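PDB 3N0X: possible substrate binding protein of ABC transporter system, which probably binds a branched-chain amino acid or a related substrate in the periplasm and delivers it to an ABC transporter for uptake. Local coordinates for residues A[254-259]-A[264-269]. Residues are numbered along the deposited sequence; the frame is centred on the assembly and turned at random. Where two conformers were deposited one is given.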
ATOM      1  N   THR A 254       7.307   5.676   1.346  1.00 12.28           N
ATOM      2  CA  THR A 254       6.939   4.404   0.754  1.00 11.55           C
ATOM      3  C   THR A 254       6.275   3.445   1.742  1.00 11.12           C
ATOM      4  O   THR A 254       6.516   3.470   2.954  1.00 12.80           O
ATOM      5  CB  THR A 254       8.175   3.717   0.084  1.00 13.15           C
ATOM      6  OG1 THR A 254       7.705   2.669  -0.796  1.00 14.26           O
ATOM      7  CG2 THR A 254       9.203   3.215   1.122  1.00 12.88           C
ATOM      8  N   TYR A 255       5.456   2.563   1.182  1.00 11.71           N
ATOM      9  CA  TYR A 255       4.822   1.489   1.947  1.00 12.48           C
ATOM     10  C   TYR A 255       5.854   0.454   2.427  1.00 11.78           C
ATOM     11  O   TYR A 255       5.714  -0.130   3.498  1.00 11.96           O
ATOM     12  CB  TYR A 255       3.776   0.810   1.020  1.00 12.30           C
ATOM     13  CG  TYR A 255       3.277  -0.570   1.441  1.00 11.92           C
ATOM     14  CD1 TYR A 255       2.394  -0.755   2.509  1.00 11.83           C
ATOM     15  CD2 TYR A 255       3.656  -1.671   0.736  1.00 11.53           C
ATOM     16  CE1 TYR A 255       1.931  -2.022   2.858  1.00 11.00           C
ATOM     17  CE2 TYR A 255       3.254  -2.935   1.118  1.00 12.88           C
ATOM     18  CZ  TYR A 255       2.357  -3.107   2.150  1.00 15.69           C
ATOM     19  OH  TYR A 255       1.914  -4.375   2.476  1.00 14.72           O
ATOM     20  N   TYR A 256       6.855   0.189   1.605  1.00 10.09           N
ATOM     21  CA  TYR A 256       7.822  -0.866   1.861  1.00 11.57           C
ATOM     22  C   TYR A 256       9.045  -0.728   0.959  1.00 12.65           C
ATOM     23  O   TYR A 256       8.951  -0.270  -0.173  1.00 15.83           O
ATOM     24  CB  TYR A 256       7.194  -2.245   1.623  1.00 10.69           C
ATOM     25  CG  TYR A 256       8.073  -3.448   2.000  1.00 11.06           C
ATOM     26  CD1 TYR A 256       8.244  -3.853   3.332  1.00 11.88           C
ATOM     27  CD2 TYR A 256       8.694  -4.205   1.010  1.00 11.95           C
ATOM     28  CE1 TYR A 256       9.022  -4.969   3.637  1.00 12.19           C
ATOM     29  CE2 TYR A 256       9.460  -5.304   1.304  1.00 10.95           C
ATOM     30  CZ  TYR A 256       9.647  -5.662   2.640  1.00 12.16           C
ATOM     31  OH  TYR A 256      10.422  -6.772   2.900  1.00 13.39           O
ATOM     32  N   TYR A 257      10.196  -1.124   1.491  1.00 13.42           N
ATOM     33  CA  TYR A 257      11.418  -1.399   0.708  1.00 12.91           C
ATOM     34  C   TYR A 257      12.126  -2.457   1.534  1.00 12.64           C
ATOM     35  O   TYR A 257      12.275  -2.279   2.731  1.00 12.64           O
ATOM     36  CB  TYR A 257      12.272  -0.146   0.466  1.00 12.16           C
ATOM     37  CG  TYR A 257      13.518  -0.437  -0.317  1.00 13.02           C
ATOM     38  CD1 TYR A 257      13.454  -0.609  -1.685  1.00 13.58           C
ATOM     39  CD2 TYR A 257      14.739  -0.573   0.302  1.00 13.87           C
ATOM     40  CE1 TYR A 257      14.595  -0.897  -2.420  1.00 16.21           C
ATOM     41  CE2 TYR A 257      15.883  -0.838  -0.403  1.00 13.53           C
ATOM     42  CZ  TYR A 257      15.809  -1.018  -1.757  1.00 14.20           C
ATOM     43  OH  TYR A 257      16.960  -1.332  -2.442  1.00 16.28           O
ATOM     44  N   TYR A 258      12.535  -3.549   0.902  1.00 13.56           N
ATOM     45  CA  TYR A 258      13.008  -4.722   1.635  0.50 14.23           C
ATOM     46  C   TYR A 258      14.080  -4.440   2.683  1.00 13.84           C
ATOM     47  O   TYR A 258      14.085  -5.066   3.736  1.00 13.65           O
ATOM     48  CB  TYR A 258      13.476  -5.830   0.681  0.50 14.54           C
ATOM     49  CG  TYR A 258      14.665  -5.495  -0.199  0.50 14.39           C
ATOM     50  CD1 TYR A 258      14.502  -4.796  -1.390  0.50 13.66           C
ATOM     51  CD2 TYR A 258      15.940  -5.913   0.146  0.50 19.28           C
ATOM     52  CE1 TYR A 258      15.603  -4.500  -2.214  0.50 15.66           C
ATOM     53  CE2 TYR A 258      17.042  -5.627  -0.668  0.50 14.25           C
ATOM     54  CZ  TYR A 258      16.868  -4.917  -1.842  0.50 19.22           C
ATOM     55  OH  TYR A 258      17.982  -4.613  -2.633  0.50 15.54           O
ATOM     56  N   ASP A 259      15.005  -3.528   2.381  1.00 12.14           N
ATOM     57  CA  ASP A 259      16.168  -3.336   3.248  0.60 13.21           C
ATOM     58  C   ASP A 259      15.905  -2.318   4.332  1.00 14.82           C
ATOM     59  O   ASP A 259      16.776  -2.075   5.155  1.00 17.05           O
ATOM     60  CB  ASP A 259      17.413  -2.932   2.433  0.60 13.86           C
ATOM     61  CG  ASP A 259      18.743  -3.243   3.158  0.60 18.24           C
ATOM     62  OD1 ASP A 259      18.866  -4.332   3.742  0.60 16.36           O
ATOM     63  OD2 ASP A 259      19.683  -2.411   3.094  0.60 22.60           O
ATOM     64  N   PRO A 264      12.656  -9.067  13.326  1.00 19.58           N
ATOM     65  CA  PRO A 264      12.909 -10.479  13.087  1.00 18.78           C
ATOM     66  C   PRO A 264      12.106 -11.063  11.928  1.00 17.56           C
ATOM     67  O   PRO A 264      12.567 -11.972  11.273  1.00 16.99           O
ATOM     68  CB  PRO A 264      12.501 -11.132  14.408  1.00 21.98           C
ATOM     69  CG  PRO A 264      12.781 -10.098  15.431  1.00 25.83           C
ATOM     70  CD  PRO A 264      12.412  -8.794  14.754  1.00 22.89           C
ATOM     71  N   ILE A 265      10.901 -10.556  11.725  1.00 15.33           N
ATOM     72  CA  ILE A 265      10.050 -11.082  10.691  1.00 14.26           C
ATOM     73  C   ILE A 265      10.618 -10.692   9.356  1.00 11.96           C
ATOM     74  O   ILE A 265      10.759 -11.548   8.483  1.00 13.57           O
ATOM     75  CB  ILE A 265       8.611 -10.582  10.839  1.00 14.24           C
ATOM     76  CG1 ILE A 265       8.052 -11.081  12.183  1.00 20.52           C
ATOM     77  CG2 ILE A 265       7.793 -11.070   9.696  1.00 14.42           C
ATOM     78  CD1 ILE A 265       6.508 -10.992  12.295  1.00 20.83           C
ATOM     79  N   ASN A 266      10.865  -9.409   9.152  1.00 11.57           N
ATOM     80  CA  ASN A 266      11.424  -8.973   7.877  1.00 11.46           C
ATOM     81  C   ASN A 266      12.804  -9.584   7.596  1.00 14.37           C
ATOM     82  O   ASN A 266      13.143  -9.891   6.460  1.00 15.41           O
ATOM     83  CB  ASN A 266      11.481  -7.452   7.725  1.00 11.45           C
ATOM     84  CG  ASN A 266      11.603  -7.043   6.274  1.00 12.71           C
ATOM     85  OD1 ASN A 266      10.807  -7.502   5.432  1.00 12.54           O
ATOM     86  ND2 ASN A 266      12.582  -6.181   5.974  1.00 12.30           N
ATOM     87  N   GLU A 267      13.601  -9.740   8.651  1.00 14.96           N
ATOM     88  CA  GLU A 267      14.916 -10.373   8.515  1.00 15.35           C
ATOM     89  C   GLU A 267      14.794 -11.769   7.922  1.00 14.34           C
ATOM     90  O   GLU A 267      15.479 -12.098   6.950  1.00 16.02           O
ATOM     91  CB  GLU A 267      15.639 -10.381   9.877  1.00 16.54           C
ATOM     92  CG  GLU A 267      16.885 -11.250   9.985  1.00 26.87           C
ATOM     93  CD  GLU A 267      18.124 -10.656   9.384  1.00 38.56           C
ATOM     94  OE1 GLU A 267      18.084  -9.498   8.890  1.00 41.22           O
ATOM     95  OE2 GLU A 267      19.161 -11.386   9.414  1.00 43.26           O
ATOM     96  N   TRP A 268      13.894 -12.566   8.483  1.00 13.99           N
ATOM     97  CA  TRP A 268      13.646 -13.920   7.980  1.00 14.88           C
ATOM     98  C   TRP A 268      13.110 -13.882   6.541  1.00 14.26           C
ATOM     99  O   TRP A 268      13.585 -14.594   5.647  1.00 14.35           O
ATOM    100  CB  TRP A 268      12.687 -14.673   8.924  1.00 14.36           C
ATOM    101  CG  TRP A 268      12.448 -16.071   8.460  1.00 12.87           C
ATOM    102  CD1 TRP A 268      13.267 -17.154   8.663  1.00 16.08           C
ATOM    103  CD2 TRP A 268      11.338 -16.550   7.708  1.00 11.87           C
ATOM    104  NE1 TRP A 268      12.740 -18.267   8.062  1.00 18.82           N
ATOM    105  CE2 TRP A 268      11.548 -17.929   7.472  1.00 16.91           C
ATOM    106  CE3 TRP A 268      10.201 -15.947   7.183  1.00 15.38           C
ATOM    107  CZ2 TRP A 268      10.654 -18.706   6.741  1.00 18.80           C
ATOM    108  CZ3 TRP A 268       9.305 -16.728   6.457  1.00 15.79           C
ATOM    109  CH2 TRP A 268       9.529 -18.092   6.255  1.00 15.41           C
ATOM    110  N   LEU A 269      12.136 -13.019   6.314  1.00 13.14           N
ATOM    111  CA  LEU A 269      11.501 -12.930   4.998  1.00 11.88           C
ATOM    112  C   LEU A 269      12.526 -12.581   3.920  1.00 12.42           C
ATOM    113  O   LEU A 269      12.574 -13.257   2.887  1.00 13.65           O
ATOM    114  CB  LEU A 269      10.386 -11.907   5.033  1.00 11.68           C
ATOM    115  CG  LEU A 269       9.783 -11.616   3.633  1.00 10.42           C
ATOM    116  CD1 LEU A 269       9.153 -12.822   2.973  1.00 12.39           C
ATOM    117  CD2 LEU A 269       8.747 -10.487   3.791  1.00 12.83           C
TER
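The ring of Tyr-256 meets the carboxamide of Asn-266 at its edge: OD1 lies in the plane of the ring, and ring and amide planes stand almost perpendicular, 88° apart. Neither flat group covers a face of the other; within 254-259 the rings of Tyr-257 and Tyr-258 each set an atom over a face of the other, offset toward the rim. The two touching side chains approach from opposite directions, each extended, with CG of Asn-266 anti to its own N (chi1 -160°), which carries the amide away from helix 264-277 toward the loop. There the phenol donates a hydrogen bond to the amide oxygen, Tyr-256 OH to Asn-266 OD1 at 2.7 Å, in the carbonyl plane and on a lone pair. The other end of the same amide donates from ND2 of Asn-266 to the backbone O of Tyr-258 at 2.9 Å; this bond is bent, 143° at the hydrogen, with the acceptor close to the amide plane. A further bond from ND2 to Pro-261 O ties in the loop between the segments. Tyr-256 is buried, with Pro-281 and, from helix 283-302, Ala-286 against its side chain. A leucine in place of Asn-266 would probably leave the Tyr-256 hydroxyl and the Tyr-258 carbonyl without these partners. In this periplasmic binding protein of the leucine-binding family, the loop leaves strand 251-254, which pairs with strand 335-345, and one buried asparagine, using both ends of its amide, fastens it to the first turn of the next helix. Bonds at both amide ends fix its rotation, since a flip would probably turn the amide oxygen toward the carbonyls of Tyr-258 and Pro-261, and the phenol would have to become an acceptor.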